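Local coordinates for protein aspartokinase 1, chloroplastic (Arabidopsis thaliana, PDB 2CDQ) that catalyses the ATP-dependent phosphorylation of L-aspartate, the first step towards lysine, threonine, methionine and isoleucine, under allosteric control by lysine and S-adenosylmethionine, at residues V258-Y266 with L332-N340; F362-D373 with S381-S389. All blocks are in the same frame, centred on the assembly; numbering follows the deposited sequence.

Contact 1: residues V258-Y266 with L332-N340; sequences VLTCDPTIY and LTSIVLKRN
The guanidinium of Arg339 is the flat group that reaches across this contact. Its NH2 lies 3.7 Å from CG1 of Ile265, which approaches the plane obliquely, the two side chains sliding past each other in opposite directions. One face is covered from within its own strand: CD2 of Leu337 sits 3.5 Å above the guanidinium plane, offset toward the rim. The charge is met beyond the two segments, where NH2 makes a salt bridge to Glu472. CD2 of Leu337 also meets CD1 of Ile265 at 3.9 Å, so it touches both the aliphatic and the charged partner.

At the other end the contact is polar. With chi1 at 178°, Ser334 swings OG away from its own N, and the hydroxyl donates to O of Leu259 over 3.0 Å, in the carbonyl plane and on a lone pair. The next peptide is gripped differently: Ile335 N gives its hydrogen to O of Thr260 at 2.9 Å, but from 37° out of that carbonyl's plane. A CA-H...O contact from Cys261 CA to Ile335 O, 3.5 Å long, continues the backbone approach. Within 258-266, an Asx turn lies in the bend before Ile265: OD2 of Asp262 accepts from Thr264 N at 3.2 Å and from the Thr264 hydroxyl, both on one face of the carboxylate.

Thr333 and Ser334 together face Ile426 as a classic beta bulge, on strand 332-339 at the margin of an antiparallel sheet. The arrangement is thus a domain junction, a loop of the amino acid kinase domain laid against the strand at the edge, within this chain, of a regulatory ACT-type sheet, as befits an aspartokinase in which catalytic and regulatory parts share one chain.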
loop_
_atom_site.group_PDB
_atom_site.type_symbol
_atom_site.label_atom_id
_atom_site.label_comp_id
_atom_site.label_asym_id
_atom_site.label_seq_id
_atom_site.Cartn_x
_atom_site.Cartn_y
_atom_site.Cartn_z
ATOM N N VAL A 258 -29.101 -3.992 -2.077
ATOM C CA VAL A 258 -27.773 -4.474 -1.730
ATOM C C VAL A 258 -27.937 -5.453 -0.570
ATOM O O VAL A 258 -28.663 -5.173 0.392
ATOM C CB VAL A 258 -26.836 -3.312 -1.341
ATOM C CG1 VAL A 258 -25.500 -3.834 -0.831
ATOM C CG2 VAL A 258 -26.619 -2.391 -2.528
ATOM N N LEU A 259 -27.270 -6.602 -0.670
ATOM C CA LEU A 259 -27.434 -7.668 0.313
ATOM C C LEU A 259 -26.213 -7.811 1.201
ATOM O O LEU A 259 -25.174 -7.222 0.930
ATOM C CB LEU A 259 -27.751 -8.983 -0.387
ATOM C CG LEU A 259 -28.963 -8.937 -1.318
ATOM C CD1 LEU A 259 -28.906 -10.057 -2.329
ATOM C CD2 LEU A 259 -30.260 -8.993 -0.532
ATOM N N THR A 260 -26.345 -8.590 2.270
ATOM C CA THR A 260 -25.265 -8.759 3.240
ATOM C C THR A 260 -24.100 -9.565 2.671
ATOM O O THR A 260 -23.022 -9.600 3.264
ATOM C CB THR A 260 -25.760 -9.404 4.552
ATOM O OG1 THR A 260 -26.467 -10.612 4.257
ATOM C CG2 THR A 260 -26.688 -8.469 5.291
ATOM N N CYS A 261 -24.336 -10.219 1.532
ATOM C CA CYS A 261 -23.292 -10.865 0.723
ATOM C C CYS A 261 -23.909 -11.274 -0.609
ATOM O O CYS A 261 -25.081 -10.990 -0.860
ATOM C CB CYS A 261 -22.690 -12.086 1.429
ATOM S SG CYS A 261 -23.805 -13.501 1.590
ATOM N N ASP A 262 -23.127 -11.938 -1.458
ATOM C CA ASP A 262 -23.631 -12.410 -2.749
ATOM C C ASP A 262 -24.409 -13.730 -2.581
ATOM O O ASP A 262 -23.840 -14.734 -2.159
ATOM C CB ASP A 262 -22.479 -12.541 -3.751
ATOM C CG ASP A 262 -22.920 -13.075 -5.105
ATOM O OD1 ASP A 262 -22.044 -13.550 -5.860
ATOM O OD2 ASP A 262 -24.125 -13.022 -5.427
ATOM N N PRO A 263 -25.724 -13.719 -2.888
ATOM C CA PRO A 263 -26.590 -14.899 -2.754
ATOM C C PRO A 263 -26.151 -16.093 -3.596
ATOM O O PRO A 263 -26.489 -17.233 -3.270
ATOM C CB PRO A 263 -27.957 -14.389 -3.226
ATOM C CG PRO A 263 -27.663 -13.176 -4.021
ATOM C CD PRO A 263 -26.484 -12.552 -3.367
ATOM N N THR A 264 -25.406 -15.822 -4.664
ATOM C CA THR A 264 -24.786 -16.849 -5.494
ATOM C C THR A 264 -23.800 -17.684 -4.681
ATOM O O THR A 264 -23.547 -18.841 -5.000
ATOM C CB THR A 264 -24.021 -16.203 -6.664
ATOM O OG1 THR A 264 -24.880 -15.279 -7.342
ATOM C CG2 THR A 264 -23.530 -17.255 -7.653
ATOM N N ILE A 265 -23.260 -17.083 -3.625
ATOM C CA ILE A 265 -22.211 -17.679 -2.808
ATOM C C ILE A 265 -22.804 -18.330 -1.560
ATOM O O ILE A 265 -22.387 -19.426 -1.157
ATOM C CB ILE A 265 -21.160 -16.604 -2.431
ATOM C CG1 ILE A 265 -20.442 -16.119 -3.693
ATOM C CG2 ILE A 265 -20.166 -17.117 -1.393
ATOM C CD1 ILE A 265 -19.854 -14.744 -3.581
ATOM N N TYR A 266 -23.779 -17.649 -0.961
ATOM C CA TYR A 266 -24.460 -18.130 0.236
ATOM C C TYR A 266 -25.917 -17.652 0.211
ATOM O O TYR A 266 -26.180 -16.445 0.158
ATOM C CB TYR A 266 -23.709 -17.652 1.486
ATOM C CG TYR A 266 -24.267 -18.104 2.826
ATOM C CD1 TYR A 266 -24.382 -17.206 3.878
ATOM C CD2 TYR A 266 -24.661 -19.424 3.049
ATOM C CE1 TYR A 266 -24.880 -17.603 5.116
ATOM C CE2 TYR A 266 -25.170 -19.832 4.287
ATOM C CZ TYR A 266 -25.276 -18.912 5.316
ATOM O OH TYR A 266 -25.773 -19.282 6.548
ATOM N N LEU A 332 -21.779 -4.746 11.323
ATOM C CA LEU A 332 -21.247 -5.082 10.000
ATOM C C LEU A 332 -22.315 -4.793 8.966
ATOM O O LEU A 332 -23.497 -4.983 9.233
ATOM C CB LEU A 332 -20.804 -6.542 9.921
ATOM C CG LEU A 332 -19.891 -6.953 8.759
ATOM C CD1 LEU A 332 -18.548 -6.205 8.766
ATOM C CD2 LEU A 332 -19.649 -8.446 8.793
ATOM N N THR A 333 -21.904 -4.315 7.797
ATOM C CA THR A 333 -22.862 -3.947 6.756
ATOM C C THR A 333 -23.022 -5.049 5.704
ATOM O O THR A 333 -24.142 -5.477 5.406
ATOM C CB THR A 333 -22.480 -2.629 6.073
ATOM O OG1 THR A 333 -22.078 -1.672 7.061
ATOM C CG2 THR A 333 -23.655 -2.083 5.295
ATOM N N SER A 334 -21.898 -5.496 5.146
ATOM C CA SER A 334 -21.889 -6.529 4.117
ATOM C C SER A 334 -20.503 -7.162 4.001
ATOM O O SER A 334 -19.515 -6.591 4.462
ATOM C CB SER A 334 -22.313 -5.940 2.771
ATOM O OG SER A 334 -22.263 -6.912 1.738
ATOM N N ILE A 335 -20.456 -8.347 3.392
ATOM C CA ILE A 335 -19.228 -9.091 3.131
ATOM C C ILE A 335 -19.071 -9.203 1.620
ATOM O O ILE A 335 -20.013 -9.604 0.930
ATOM C CB ILE A 335 -19.307 -10.501 3.741
ATOM C CG1 ILE A 335 -19.419 -10.407 5.269
ATOM C CG2 ILE A 335 -18.099 -11.342 3.320
ATOM C CD1 ILE A 335 -20.038 -11.624 5.942
ATOM N N VAL A 336 -17.895 -8.848 1.104
ATOM C CA VAL A 336 -17.652 -8.879 -0.341
ATOM C C VAL A 336 -16.577 -9.897 -0.708
ATOM O O VAL A 336 -15.572 -10.021 -0.012
ATOM C CB VAL A 336 -17.253 -7.479 -0.891
ATOM C CG1 VAL A 336 -17.004 -7.525 -2.394
ATOM C CG2 VAL A 336 -18.330 -6.464 -0.592
ATOM N N LEU A 337 -16.795 -10.619 -1.805
ATOM C CA LEU A 337 -15.796 -11.554 -2.320
ATOM C C LEU A 337 -15.271 -11.183 -3.713
ATOM O O LEU A 337 -16.036 -10.831 -4.606
ATOM C CB LEU A 337 -16.344 -12.980 -2.330
ATOM C CG LEU A 337 -15.354 -14.075 -2.732
ATOM C CD1 LEU A 337 -14.295 -14.259 -1.659
ATOM C CD2 LEU A 337 -16.086 -15.379 -2.995
ATOM N N LYS A 338 -13.952 -11.252 -3.865
ATOM C CA LYS A 338 -13.294 -11.134 -5.154
ATOM C C LYS A 338 -12.637 -12.473 -5.421
ATOM O O LYS A 338 -11.712 -12.865 -4.705
ATOM C CB LYS A 338 -12.234 -10.032 -5.137
ATOM C CG LYS A 338 -12.786 -8.629 -5.173
ATOM C CD LYS A 338 -11.692 -7.607 -4.920
ATOM C CE LYS A 338 -12.267 -6.213 -4.688
ATOM N NZ LYS A 338 -11.214 -5.221 -4.314
ATOM N N ARG A 339 -13.138 -13.175 -6.437
ATOM C CA ARG A 339 -12.623 -14.483 -6.844
ATOM C C ARG A 339 -11.304 -14.335 -7.597
ATOM O O ARG A 339 -11.037 -13.286 -8.190
ATOM C CB ARG A 339 -13.633 -15.191 -7.758
ATOM C CG ARG A 339 -15.008 -15.450 -7.163
ATOM C CD ARG A 339 -15.035 -16.733 -6.359
ATOM N NE ARG A 339 -16.400 -17.144 -6.046
ATOM C CZ ARG A 339 -16.724 -18.255 -5.388
ATOM N NH1 ARG A 339 -15.779 -19.086 -4.964
ATOM N NH2 ARG A 339 -18.001 -18.538 -5.154
ATOM N N ASN A 340 -10.489 -15.390 -7.570
ATOM C CA ASN A 340 -9.311 -15.527 -8.438
ATOM C C ASN A 340 -8.479 -14.280 -8.674
ATOM O O ASN A 340 -8.479 -13.731 -9.775
ATOM C CB ASN A 340 -9.712 -16.116 -9.790
ATOM C CG ASN A 340 -9.296 -17.552 -9.936
ATOM O OD1 ASN A 340 -10.139 -18.445 -10.032
ATOM N ND2 ASN A 340 -7.987 -17.794 -9.940
#

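Contact 2: residues F362-D373 with S381-S389; sequences FSIFEELGISVD and SISLTLDPS. With SAM (S-adenosylmethionine), chain F; LYS (lysine), chain C.
Apolar contacts join Phe362 and Phe365 of the helix to strand 381-386. CD2 of Leu384 reaches CE2 of Phe362 and CE1 of Phe365, each at 3.7 Å, and is thus wedged between both rings, while CD1 of Leu384 touches Phe365 alone of the two, at CZ. From within the same segment, CG2 of Val372 lies over one face of the Phe365 ring, 3.8 Å above the plane and offset toward the rim. CD2 of Leu386, 3.7 Å from CG2 of Ile370, also meets Phe365 CE2, nearly at a right angle to the aromatic side chain.

Backbone bonds pair the strands. Val372 and Leu386 form an antiparallel non-hydrogen-bonded pair with diverging side chains, flanked by Asp373 N to Thr385 O and by Asp387 N to Ser371 O, the latter 3.0 Å long. The order helix 357-367, strand 372-378, strand 381-386 is the central part of the beta-alpha-beta-beta-alpha-beta ACT fold. A Schellman motif, with Gly369 at positive phi as C-prime residue, ends the helix: Ile370 N bonds back to Phe365 O, and Gly369 N, weakly, to Glu366 O.

Side-chain polar bonding centres on Asp387, whose OD2 takes a hydrogen bond from Ser371 OG, 52° out of the carboxylate plane, and another from Trp392 NE1.

Ligand bonds use mainly the backbone. Ser371 N donates to adenine N1 of S-adenosylmethionine at 2.8 Å, and the adenine N6 returns a bond of 3.1 Å to Ser371 O, both nearly straight; that oxygen thus serves the hairpin and the effector together. The lysine effector gives its NZ to O of Asp373, 3.0 Å away, and also bonds Gln354, Gly356 and Ser378 of the second subunit.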
loop_
_atom_site.group_PDB
_atom_site.type_symbol
_atom_site.label_atom_id
_atom_site.label_comp_id
_atom_site.label_asym_id
_atom_site.label_seq_id
_atom_site.Cartn_x
_atom_site.Cartn_y
_atom_site.Cartn_z
ATOM N N PHE A 362 5.466 1.226 -8.945
ATOM C CA PHE A 362 4.206 1.494 -9.618
ATOM C C PHE A 362 4.371 2.177 -10.978
ATOM O O PHE A 362 3.436 2.218 -11.783
ATOM C CB PHE A 362 3.274 2.252 -8.685
ATOM C CG PHE A 362 2.867 1.445 -7.487
ATOM C CD1 PHE A 362 3.409 1.716 -6.232
ATOM C CD2 PHE A 362 1.972 0.385 -7.618
ATOM C CE1 PHE A 362 3.048 0.968 -5.128
ATOM C CE2 PHE A 362 1.606 -0.371 -6.522
ATOM C CZ PHE A 362 2.141 -0.081 -5.272
ATOM N N SER A 363 5.567 2.694 -11.238
ATOM C CA SER A 363 5.894 3.168 -12.569
ATOM C C SER A 363 5.959 1.989 -13.536
ATOM O O SER A 363 5.428 2.066 -14.643
ATOM C CB SER A 363 7.213 3.928 -12.574
ATOM O OG SER A 363 7.464 4.432 -13.867
ATOM N N ILE A 364 6.602 0.902 -13.104
ATOM C CA ILE A 364 6.686 -0.330 -13.888
ATOM C C ILE A 364 5.297 -0.784 -14.315
ATOM O O ILE A 364 5.049 -1.014 -15.505
ATOM C CB ILE A 364 7.397 -1.456 -13.105
ATOM C CG1 ILE A 364 8.900 -1.170 -13.022
ATOM C CG2 ILE A 364 7.143 -2.820 -13.751
ATOM C CD1 ILE A 364 9.621 -1.925 -11.914
ATOM N N PHE A 365 4.393 -0.891 -13.342
ATOM C CA PHE A 365 3.009 -1.272 -13.609
ATOM C C PHE A 365 2.345 -0.344 -14.638
ATOM O O PHE A 365 1.702 -0.825 -15.572
ATOM C CB PHE A 365 2.206 -1.345 -12.306
ATOM C CG PHE A 365 2.492 -2.576 -11.485
ATOM C CD1 PHE A 365 3.385 -2.526 -10.420
ATOM C CD2 PHE A 365 1.870 -3.788 -11.779
ATOM C CE1 PHE A 365 3.655 -3.664 -9.652
ATOM C CE2 PHE A 365 2.137 -4.933 -11.019
ATOM C CZ PHE A 365 3.032 -4.868 -9.953
ATOM N N GLU A 366 2.525 0.969 -14.472
ATOM C CA GLU A 366 1.959 1.981 -15.385
ATOM C C GLU A 366 2.488 1.846 -16.818
ATOM O O GLU A 366 1.734 1.979 -17.789
ATOM C CB GLU A 366 2.230 3.397 -14.859
ATOM C CG GLU A 366 1.592 4.506 -15.689
ATOM C CD GLU A 366 2.084 5.896 -15.303
ATOM O OE1 GLU A 366 3.290 6.051 -14.986
ATOM O OE2 GLU A 366 1.264 6.841 -15.331
ATOM N N GLU A 367 3.788 1.582 -16.934
ATOM C CA GLU A 367 4.429 1.360 -18.228
ATOM C C GLU A 367 3.978 0.048 -18.866
ATOM O O GLU A 367 4.031 -0.095 -20.083
ATOM C CB GLU A 367 5.959 1.410 -18.097
ATOM C CG GLU A 367 6.525 2.819 -17.923
ATOM C CD GLU A 367 6.155 3.748 -19.079
ATOM O OE1 GLU A 367 6.751 3.618 -20.177
ATOM O OE2 GLU A 367 5.268 4.613 -18.888
ATOM N N LEU A 368 3.528 -0.898 -18.044
ATOM C CA LEU A 368 3.048 -2.186 -18.544
ATOM C C LEU A 368 1.520 -2.280 -18.619
ATOM O O LEU A 368 0.965 -3.364 -18.850
ATOM C CB LEU A 368 3.641 -3.342 -17.733
ATOM C CG LEU A 368 4.886 -4.000 -18.340
ATOM C CD1 LEU A 368 6.134 -3.112 -18.209
ATOM C CD2 LEU A 368 5.109 -5.355 -17.690
ATOM N N GLY A 369 0.859 -1.135 -18.426
ATOM C CA GLY A 369 -0.594 -1.001 -18.578
ATOM C C GLY A 369 -1.466 -1.800 -17.621
ATOM O O GLY A 369 -2.610 -2.130 -17.955
ATOM N N ILE A 370 -0.936 -2.099 -16.432
ATOM C CA ILE A 370 -1.641 -2.915 -15.438
ATOM C C ILE A 370 -2.156 -2.085 -14.255
ATOM O O ILE A 370 -1.421 -1.271 -13.679
ATOM C CB ILE A 370 -0.756 -4.077 -14.908
ATOM C CG1 ILE A 370 -0.354 -5.018 -16.046
ATOM C CG2 ILE A 370 -1.485 -4.863 -13.826
ATOM C CD1 ILE A 370 0.479 -6.206 -15.598
ATOM N N SER A 371 -3.421 -2.304 -13.901
ATOM C CA SER A 371 -4.008 -1.688 -12.720
ATOM C C SER A 371 -3.956 -2.621 -11.505
ATOM O O SER A 371 -4.434 -3.758 -11.552
ATOM C CB SER A 371 -5.439 -1.234 -12.996
ATOM O OG SER A 371 -6.051 -0.755 -11.812
ATOM N N VAL A 372 -3.354 -2.105 -10.432
ATOM C CA VAL A 372 -3.196 -2.778 -9.139
ATOM C C VAL A 372 -4.411 -2.470 -8.260
ATOM O O VAL A 372 -4.979 -1.389 -8.352
ATOM C CB VAL A 372 -1.921 -2.252 -8.424
ATOM C CG1 VAL A 372 -1.665 -2.998 -7.113
ATOM C CG2 VAL A 372 -0.706 -2.348 -9.337
ATOM N N ASP A 373 -4.808 -3.416 -7.411
ATOM C CA ASP A 373 -5.976 -3.239 -6.542
ATOM C C ASP A 373 -5.577 -2.956 -5.087
ATOM O O ASP A 373 -5.467 -1.794 -4.681
ATOM C CB ASP A 373 -6.894 -4.465 -6.641
ATOM C CG ASP A 373 -8.182 -4.322 -5.838
ATOM O OD1 ASP A 373 -8.813 -5.361 -5.568
ATOM O OD2 ASP A 373 -8.579 -3.191 -5.483
ATOM N N SER A 381 9.330 -4.797 2.443
ATOM C CA SER A 381 8.550 -5.371 1.358
ATOM C C SER A 381 7.288 -4.587 1.080
ATOM O O SER A 381 6.729 -3.932 1.969
ATOM C CB SER A 381 8.199 -6.838 1.637
ATOM O OG SER A 381 7.155 -6.960 2.592
ATOM N N ILE A 382 6.858 -4.653 -0.170
ATOM C CA ILE A 382 5.533 -4.193 -0.544
ATOM C C ILE A 382 4.800 -5.307 -1.304
ATOM O O ILE A 382 5.352 -5.928 -2.210
ATOM C CB ILE A 382 5.526 -2.753 -1.209
ATOM C CG1 ILE A 382 4.447 -2.611 -2.282
ATOM C CG2 ILE A 382 6.904 -2.365 -1.762
ATOM C CD1 ILE A 382 4.987 -2.706 -3.694
ATOM N N SER A 383 3.578 -5.593 -0.867
ATOM C CA SER A 383 2.755 -6.638 -1.456
ATOM C C SER A 383 1.522 -6.000 -2.058
ATOM O O SER A 383 1.024 -4.990 -1.557
ATOM C CB SER A 383 2.352 -7.657 -0.399
ATOM O OG SER A 383 3.473 -8.037 0.379
ATOM N N LEU A 384 1.041 -6.584 -3.145
ATOM C CA LEU A 384 -0.059 -6.000 -3.888
ATOM C C LEU A 384 -0.841 -7.058 -4.624
ATOM O O LEU A 384 -0.370 -8.177 -4.819
ATOM C CB LEU A 384 0.438 -4.930 -4.867
ATOM C CG LEU A 384 1.472 -5.272 -5.945
ATOM C CD1 LEU A 384 0.817 -5.821 -7.198
ATOM C CD2 LEU A 384 2.265 -4.029 -6.270
ATOM N N THR A 385 -2.036 -6.677 -5.049
ATOM C CA THR A 385 -2.945 -7.592 -5.696
ATOM C C THR A 385 -3.435 -6.895 -6.963
ATOM O O THR A 385 -3.644 -5.687 -6.961
ATOM C CB THR A 385 -4.076 -7.982 -4.706
ATOM O OG1 THR A 385 -4.285 -9.397 -4.729
ATOM C CG2 THR A 385 -5.364 -7.261 -4.992
ATOM N N LEU A 386 -3.562 -7.635 -8.059
ATOM C CA LEU A 386 -3.948 -7.026 -9.340
ATOM C C LEU A 386 -5.456 -6.986 -9.489
ATOM O O LEU A 386 -6.138 -7.902 -9.040
ATOM C CB LEU A 386 -3.332 -7.786 -10.514
ATOM C CG LEU A 386 -1.817 -7.956 -10.467
ATOM C CD1 LEU A 386 -1.353 -8.922 -11.544
ATOM C CD2 LEU A 386 -1.135 -6.612 -10.604
ATOM N N ASP A 387 -5.974 -5.930 -10.116
ATOM C CA ASP A 387 -7.416 -5.806 -10.365
ATOM C C ASP A 387 -8.012 -7.165 -10.729
ATOM O O ASP A 387 -7.419 -7.903 -11.522
ATOM C CB ASP A 387 -7.686 -4.827 -11.510
ATOM C CG ASP A 387 -7.806 -3.382 -11.051
ATOM O OD1 ASP A 387 -7.828 -3.114 -9.831
ATOM O OD2 ASP A 387 -7.897 -2.503 -11.935
ATOM N N PRO A 388 -9.175 -7.512 -10.147
ATOM C CA PRO A 388 -9.828 -8.765 -10.534
ATOM C C PRO A 388 -10.136 -8.736 -12.024
ATOM O O PRO A 388 -10.458 -7.673 -12.559
ATOM C CB PRO A 388 -11.128 -8.755 -9.720
ATOM C CG PRO A 388 -10.860 -7.843 -8.569
ATOM C CD PRO A 388 -9.939 -6.788 -9.114
ATOM N N SER A 389 -10.022 -9.882 -12.690
ATOM C CA SER A 389 -10.152 -9.932 -14.153
ATOM C C SER A 389 -11.521 -9.494 -14.688
ATOM O O SER A 389 -11.598 -8.916 -15.775
ATOM C CB SER A 389 -9.810 -11.321 -14.683
ATOM O OG SER A 389 -10.746 -12.270 -14.207
HETATM N N SAM F . 1.511 -5.388 -23.490
HETATM C CA SAM F . 0.115 -4.965 -23.451
HETATM C C SAM F . -0.051 -3.454 -23.636
HETATM O O SAM F . -0.980 -2.993 -24.305
HETATM O OXT SAM F . 0.736 -2.659 -23.119
HETATM C CB SAM F . -0.538 -5.419 -22.148
HETATM C CG SAM F . -2.071 -5.410 -22.151
HETATM S SD SAM F . -2.731 -4.277 -20.905
HETATM C CE SAM F . -2.420 -5.202 -19.381
HETATM C "C5'" SAM F . -4.543 -4.284 -21.093
HETATM C "C4'" SAM F . -5.261 -5.619 -21.323
HETATM O "O4'" SAM F . -5.088 -6.503 -20.234
HETATM C "C3'" SAM F . -6.763 -5.424 -21.472
HETATM O "O3'" SAM F . -7.201 -6.186 -22.572
HETATM C "C2'" SAM F . -7.391 -5.965 -20.201
HETATM O "O2'" SAM F . -8.570 -6.699 -20.464
HETATM C "C1'" SAM F . -6.322 -6.885 -19.640
HETATM N N9 SAM F . -6.203 -6.835 -18.165
HETATM C C8 SAM F . -6.485 -7.865 -17.306
HETATM N N7 SAM F . -6.235 -7.469 -16.040
HETATM C C5 SAM F . -5.786 -6.199 -16.074
HETATM C C6 SAM F . -5.387 -5.319 -15.070
HETATM N N6 SAM F . -5.408 -5.689 -13.793
HETATM N N1 SAM F . -4.969 -4.049 -15.412
HETATM C C2 SAM F . -4.950 -3.659 -16.738
HETATM N N3 SAM F . -5.349 -4.539 -17.727
HETATM C C4 SAM F . -5.758 -5.788 -17.403
HETATM N N LYS C . -4.190 3.544 -10.253
HETATM C CA LYS C . -4.093 2.331 -9.417
HETATM C C LYS C . -3.266 1.377 -10.242
HETATM O O LYS C . -2.517 1.805 -11.137
HETATM C CB LYS C . -5.494 1.760 -9.157
HETATM C CG LYS C . -5.667 1.107 -7.775
HETATM C CD LYS C . -5.672 2.110 -6.639
HETATM C CE LYS C . -5.691 1.408 -5.274
HETATM N NZ LYS C . -6.999 0.776 -4.889
HETATM O OXT LYS C . -3.329 0.167 -10.037
#

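Contact 2 is buried throughout and lies inside one ACT unit, whereas contact 1 is only partly buried and joins the kinase domain to a different sheet. Aromatic and aliphatic groups fill contact 2 beside an effector site at the subunit interface; contact 1 combines two hydrogen bonds with a small apolar patch and a charged group at the exposed end. Its buried area is also smaller, 300 against 512 Å². While the carbonyl of Asp373 goes to the bound lysine, its carboxylate goes to Lys338 of strand 332-339, which also pairs with Glu379 of the second subunit. The two contacts touch at this salt bridge, Lys338 NZ to Asp373 OD1, 2.7 Å.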